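Local coordinates for DUF3863 domain-containing protein (Parabacteroides distasonis, PDB 3LM3) that is of unknown function but probably acts on carbohydrates, as a glycoside hydrolase or deacetylase, at residues 360-372 with 436-448. Numbering follows the deposited sequence.
Sequences KWFMNKEFRLALL and DQDLIRKYYPELL
With chi1 at -71° and CG opposite its carbonyl carbon, Y443 lays its ring against the side-chain amide of N364, the two planes only 2° apart; N364, whose chi1 of 61° sets CG between backbone N and carbonyl, stacks its CG on one face of that ring. Asparagine suits this hairpin turn because each end of its amide has work. OD1 accepts from the backbone N of E366 at 2.8 Å, in the carbonyl plane, which makes an Asx turn; a second bond, from F367 N lying above that plane, extends it to an Asx motif. ND2 gives an almost straight bond to Y444 OH, 3.1 Å away, and that hydroxyl also bonds N340, just before strand 341-346. E366, extended beyond CG, crosses Y443 and K442 at about a right angle: the anti lone pair of its OE1 takes the hydroxyl of Y443 at 2.6 Å, while the syn lone pair takes K442 NZ at 2.9 Å in a salt bridge. A phenylalanine in place of Y443 would probably keep the stack on the amide but take from E366 OE1 the hydroxyl on its anti lone pair, leaving K442 NZ as its partner across this contact. Beside these polar groups the rings pack together. F367 turns its edge, offset, toward the face of Y443, and its CD1 meets L439 CG at 3.6 Å. The edge of F362, tilted rather than perpendicular, faces the ring of Y444, with CD2 over its centre; the opposite face carries Y443 CB. L447 suits its place because its two methyls can lie over the ring of F362 and against neighbouring leucines: CD1 sits 4.1 Å from the ring centroid and also meets L369 CD2 at 3.6 Å. The whole is an aromatic cluster between a beta-hairpin and the C-terminal helix, which crosses strand 367-372 nearly at right angles and packs on one face of the four-stranded antiparallel sheet.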
loop_
_atom_site.group_PDB
_atom_site.type_symbol
_atom_site.label_atom_id
_atom_site.label_comp_id
_atom_site.label_asym_id
_atom_site.label_seq_id
_atom_site.Cartn_x
_atom_site.Cartn_y
_atom_site.Cartn_z
ATOM N N LYS A 360 1.374 17.444 8.630
ATOM C CA LYS A 360 1.057 17.845 7.287
ATOM C C LYS A 360 2.066 17.186 6.356
ATOM O O LYS A 360 3.280 17.339 6.537
ATOM C CB LYS A 360 1.134 19.357 7.123
ATOM C CG LYS A 360 0.084 20.099 7.916
ATOM C CD LYS A 360 0.107 21.593 7.675
ATOM C CE LYS A 360 -1.067 22.232 8.395
ATOM N NZ LYS A 360 -1.100 23.740 8.290
ATOM N N TRP A 361 1.573 16.502 5.324
ATOM C CA TRP A 361 2.422 15.930 4.266
ATOM C C TRP A 361 2.202 16.675 2.962
ATOM O O TRP A 361 1.076 17.088 2.662
ATOM C CB TRP A 361 2.070 14.457 4.019
ATOM C CG TRP A 361 2.835 13.475 4.843
ATOM C CD1 TRP A 361 2.381 12.766 5.922
ATOM C CD2 TRP A 361 4.210 13.119 4.677
ATOM N NE1 TRP A 361 3.389 11.956 6.416
ATOM C CE2 TRP A 361 4.518 12.156 5.661
ATOM C CE3 TRP A 361 5.222 13.513 3.783
ATOM C CZ2 TRP A 361 5.784 11.608 5.785
ATOM C CZ3 TRP A 361 6.486 12.959 3.923
ATOM C CH2 TRP A 361 6.751 12.013 4.901
ATOM N N PHE A 362 3.290 16.848 2.215
ATOM C CA PHE A 362 3.326 17.435 0.882
ATOM C C PHE A 362 4.124 16.483 0.010
ATOM O O PHE A 362 5.236 16.092 0.386
ATOM C CB PHE A 362 4.021 18.804 0.924
ATOM C CG PHE A 362 3.394 19.768 1.885
ATOM C CD1 PHE A 362 3.699 19.712 3.236
ATOM C CD2 PHE A 362 2.458 20.721 1.443
ATOM C CE1 PHE A 362 3.136 20.588 4.136
ATOM C CE2 PHE A 362 1.881 21.610 2.358
ATOM C CZ PHE A 362 2.216 21.524 3.694
HETATM N N MSE A 363 3.577 16.098 -1.127
HETATM C CA MSE A 363 4.248 15.161 -2.016
HETATM C C MSE A 363 4.089 15.616 -3.459
HETATM O O MSE A 363 2.969 15.852 -3.933
HETATM C CB MSE A 363 3.639 13.759 -1.876
HETATM C CG MSE A 363 3.795 13.152 -0.510
HETATM SE SE MSE A 363 2.438 11.833 -0.126
HETATM C CE MSE A 363 3.076 11.211 1.630
ATOM N N ASN A 364 5.216 15.764 -4.134
ATOM C CA ASN A 364 5.198 16.163 -5.540
ATOM C C ASN A 364 6.333 15.425 -6.283
ATOM O O ASN A 364 7.043 14.614 -5.695
ATOM C CB ASN A 364 5.287 17.688 -5.661
ATOM C CG ASN A 364 6.562 18.229 -5.070
ATOM O OD1 ASN A 364 7.652 17.967 -5.560
ATOM N ND2 ASN A 364 6.426 18.953 -3.947
ATOM N N LYS A 365 6.483 15.683 -7.576
ATOM C CA LYS A 365 7.480 14.971 -8.377
ATOM C C LYS A 365 8.895 15.119 -7.825
ATOM O O LYS A 365 9.719 14.241 -7.959
ATOM C CB LYS A 365 7.439 15.482 -9.823
ATOM C CG LYS A 365 8.445 14.835 -10.752
ATOM C CD LYS A 365 8.352 15.373 -12.162
ATOM C CE LYS A 365 9.164 16.611 -12.336
ATOM N NZ LYS A 365 9.164 17.148 -13.762
ATOM N N GLU A 366 9.182 16.283 -7.241
ATOM C CA GLU A 366 10.547 16.617 -6.869
ATOM C C GLU A 366 10.921 16.374 -5.410
ATOM O O GLU A 366 12.100 16.280 -5.122
ATOM C CB GLU A 366 10.885 18.028 -7.309
ATOM C CG GLU A 366 11.052 18.114 -8.830
ATOM C CD GLU A 366 11.519 19.488 -9.299
ATOM O OE1 GLU A 366 10.733 20.447 -9.209
ATOM O OE2 GLU A 366 12.676 19.572 -9.745
ATOM N N PHE A 367 9.939 16.280 -4.511
ATOM C CA PHE A 367 10.220 15.952 -3.115
ATOM C C PHE A 367 8.947 15.576 -2.365
ATOM O O PHE A 367 7.829 15.856 -2.816
ATOM C CB PHE A 367 10.910 17.110 -2.385
ATOM C CG PHE A 367 10.077 18.368 -2.262
ATOM C CD1 PHE A 367 10.123 19.353 -3.240
ATOM C CD2 PHE A 367 9.266 18.584 -1.155
ATOM C CE1 PHE A 367 9.374 20.532 -3.109
ATOM C CE2 PHE A 367 8.499 19.747 -1.031
ATOM C CZ PHE A 367 8.559 20.721 -2.021
ATOM N N ARG A 368 9.155 14.953 -1.210
ATOM C CA ARG A 368 8.118 14.949 -0.185
ATOM C C ARG A 368 8.624 15.683 1.036
ATOM O O ARG A 368 9.835 15.749 1.294
ATOM C CB ARG A 368 7.652 13.521 0.159
ATOM C CG ARG A 368 8.678 12.677 0.900
ATOM C CD ARG A 368 8.177 11.318 1.318
ATOM N NE ARG A 368 8.957 10.810 2.433
ATOM C CZ ARG A 368 8.799 9.632 3.006
ATOM N NH1 ARG A 368 7.966 8.727 2.499
ATOM N NH2 ARG A 368 9.484 9.336 4.087
ATOM N N LEU A 369 7.673 16.189 1.801
ATOM C CA LEU A 369 7.931 17.007 2.974
ATOM C C LEU A 369 6.845 16.749 4.011
ATOM O O LEU A 369 5.677 16.822 3.688
ATOM C CB LEU A 369 7.911 18.489 2.607
ATOM C CG LEU A 369 7.966 19.541 3.717
ATOM C CD1 LEU A 369 9.365 19.590 4.358
ATOM C CD2 LEU A 369 7.619 20.946 3.157
ATOM N N ALA A 370 7.266 16.513 5.257
ATOM C CA ALA A 370 6.336 16.405 6.395
ATOM C C ALA A 370 6.683 17.411 7.482
ATOM O O ALA A 370 7.852 17.530 7.884
ATOM C CB ALA A 370 6.399 15.014 7.006
ATOM N N LEU A 371 5.653 18.085 7.983
ATOM C CA LEU A 371 5.766 19.033 9.075
ATOM C C LEU A 371 4.936 18.482 10.240
ATOM O O LEU A 371 3.814 17.982 10.027
ATOM C CB LEU A 371 5.210 20.393 8.649
ATOM C CG LEU A 371 5.851 21.037 7.425
ATOM C CD1 LEU A 371 5.113 22.352 7.083
ATOM C CD2 LEU A 371 7.325 21.273 7.653
ATOM N N LEU A 372 5.463 18.589 11.451
ATOM C CA LEU A 372 4.799 18.070 12.650
ATOM C C LEU A 372 4.756 19.173 13.687
ATOM O O LEU A 372 5.766 19.883 13.906
ATOM C CB LEU A 372 5.581 16.895 13.213
ATOM C CG LEU A 372 4.881 16.118 14.331
ATOM C CD1 LEU A 372 3.649 15.358 13.830
ATOM C CD2 LEU A 372 5.850 15.171 14.993
ATOM N N ASP A 436 17.305 23.919 -0.466
ATOM C CA ASP A 436 16.161 23.096 -0.044
ATOM C C ASP A 436 14.975 23.999 0.168
ATOM O O ASP A 436 13.876 23.703 -0.291
ATOM C CB ASP A 436 16.517 22.300 1.198
ATOM C CG ASP A 436 17.524 21.211 0.930
ATOM O OD1 ASP A 436 17.656 20.792 -0.242
ATOM O OD2 ASP A 436 18.131 20.697 1.907
ATOM N N GLN A 437 15.185 25.140 0.832
ATOM C CA GLN A 437 14.153 26.165 0.899
ATOM C C GLN A 437 13.673 26.583 -0.500
ATOM O O GLN A 437 12.479 26.856 -0.689
ATOM C CB GLN A 437 14.661 27.412 1.649
ATOM C CG GLN A 437 14.859 27.179 3.146
ATOM C CD GLN A 437 15.233 28.433 3.905
ATOM O OE1 GLN A 437 14.706 29.517 3.635
ATOM N NE2 GLN A 437 16.143 28.288 4.861
ATOM N N ASP A 438 14.601 26.749 -1.427
ATOM C CA ASP A 438 14.234 27.261 -2.759
ATOM C C ASP A 438 13.321 26.270 -3.480
ATOM O O ASP A 438 12.316 26.679 -4.088
ATOM C CB ASP A 438 15.464 27.511 -3.626
ATOM C CG ASP A 438 16.245 28.741 -3.201
ATOM O OD1 ASP A 438 15.641 29.699 -2.651
ATOM O OD2 ASP A 438 17.461 28.698 -3.454
ATOM N N LEU A 439 13.670 24.992 -3.368
ATOM C CA LEU A 439 12.849 23.881 -3.925
ATOM C C LEU A 439 11.473 23.850 -3.287
ATOM O O LEU A 439 10.457 23.775 -3.987
ATOM C CB LEU A 439 13.555 22.539 -3.768
ATOM C CG LEU A 439 12.872 21.316 -4.413
ATOM C CD1 LEU A 439 12.748 21.552 -5.920
ATOM C CD2 LEU A 439 13.612 20.018 -4.153
ATOM N N ILE A 440 11.417 23.955 -1.960
ATOM C CA ILE A 440 10.146 24.076 -1.286
ATOM C C ILE A 440 9.326 25.278 -1.757
ATOM O O ILE A 440 8.137 25.149 -2.033
ATOM C CB ILE A 440 10.315 24.058 0.268
ATOM C CG1 ILE A 440 10.878 22.710 0.705
ATOM C CG2 ILE A 440 9.020 24.333 0.981
ATOM C CD1 ILE A 440 11.336 22.688 2.142
ATOM N N ARG A 441 9.975 26.449 -1.828
ATOM C CA ARG A 441 9.280 27.694 -2.197
ATOM C C ARG A 441 8.674 27.636 -3.604
ATOM O O ARG A 441 7.596 28.204 -3.826
ATOM C CB ARG A 441 10.204 28.918 -2.080
ATOM C CG ARG A 441 9.465 30.253 -2.216
ATOM C CD ARG A 441 10.414 31.448 -2.248
ATOM N NE ARG A 441 11.088 31.628 -0.966
ATOM C CZ ARG A 441 10.601 32.323 0.058
ATOM N NH1 ARG A 441 9.421 32.928 -0.032
ATOM N NH2 ARG A 441 11.301 32.414 1.180
ATOM N N LYS A 442 9.345 26.934 -4.511
ATOM C CA LYS A 442 8.879 26.660 -5.879
ATOM C C LYS A 442 7.496 26.037 -5.907
ATOM O O LYS A 442 6.689 26.336 -6.790
ATOM C CB LYS A 442 9.864 25.717 -6.575
ATOM C CG LYS A 442 9.472 25.246 -7.979
ATOM C CD LYS A 442 10.569 24.380 -8.574
ATOM C CE LYS A 442 10.148 23.704 -9.875
ATOM N NZ LYS A 442 11.303 22.986 -10.490
ATOM N N TYR A 443 7.231 25.141 -4.954
ATOM C CA TYR A 443 5.935 24.507 -4.863
ATOM C C TYR A 443 5.000 25.122 -3.831
ATOM O O TYR A 443 3.799 25.242 -4.088
ATOM C CB TYR A 443 6.114 23.005 -4.574
ATOM C CG TYR A 443 6.647 22.206 -5.719
ATOM C CD1 TYR A 443 7.995 22.133 -5.967
ATOM C CD2 TYR A 443 5.785 21.487 -6.564
ATOM C CE1 TYR A 443 8.495 21.414 -7.016
ATOM C CE2 TYR A 443 6.270 20.756 -7.611
ATOM C CZ TYR A 443 7.630 20.714 -7.853
ATOM O OH TYR A 443 8.165 19.979 -8.878
ATOM N N TYR A 444 5.519 25.448 -2.638
ATOM C CA TYR A 444 4.706 25.867 -1.490
ATOM C C TYR A 444 5.334 27.122 -0.840
ATOM O O TYR A 444 5.847 27.069 0.289
ATOM C CB TYR A 444 4.561 24.742 -0.435
ATOM C CG TYR A 444 4.311 23.366 -1.036
ATOM C CD1 TYR A 444 3.135 23.089 -1.717
ATOM C CD2 TYR A 444 5.273 22.366 -0.943
ATOM C CE1 TYR A 444 2.912 21.826 -2.295
ATOM C CE2 TYR A 444 5.049 21.084 -1.519
ATOM C CZ TYR A 444 3.889 20.846 -2.197
ATOM O OH TYR A 444 3.685 19.584 -2.742
ATOM N N PRO A 445 5.291 28.252 -1.561
ATOM C CA PRO A 445 5.923 29.481 -1.046
ATOM C C PRO A 445 5.355 29.923 0.306
ATOM O O PRO A 445 6.076 30.513 1.117
ATOM C CB PRO A 445 5.639 30.516 -2.153
ATOM C CG PRO A 445 4.413 30.013 -2.851
ATOM C CD PRO A 445 4.521 28.491 -2.796
ATOM N N GLU A 446 4.082 29.616 0.555
ATOM C CA GLU A 446 3.424 29.956 1.812
ATOM C C GLU A 446 4.065 29.333 3.068
ATOM O O GLU A 446 3.877 29.825 4.183
ATOM C CB GLU A 446 1.934 29.593 1.744
ATOM C CG GLU A 446 1.594 28.090 1.825
ATOM C CD GLU A 446 1.718 27.323 0.499
ATOM O OE1 GLU A 446 2.252 27.868 -0.503
ATOM O OE2 GLU A 446 1.286 26.146 0.479
ATOM N N LEU A 447 4.799 28.231 2.896
ATOM C CA LEU A 447 5.472 27.583 4.020
ATOM C C LEU A 447 6.720 28.325 4.499
ATOM O O LEU A 447 7.239 28.030 5.579
ATOM C CB LEU A 447 5.879 26.145 3.627
ATOM C CG LEU A 447 4.743 25.185 3.305
ATOM C CD1 LEU A 447 5.348 23.801 3.046
ATOM C CD2 LEU A 447 3.759 25.160 4.426
ATOM N N LEU A 448 7.228 29.244 3.682
ATOM C CA LEU A 448 8.444 29.982 4.014
ATOM C C LEU A 448 8.088 31.440 4.339
ATOM O O LEU A 448 8.808 32.370 3.958
ATOM C CB LEU A 448 9.462 29.893 2.863
ATOM C CG LEU A 448 10.129 28.534 2.621
ATOM C CD1 LEU A 448 11.039 28.611 1.423
ATOM C CD2 LEU A 448 10.924 28.052 3.828
#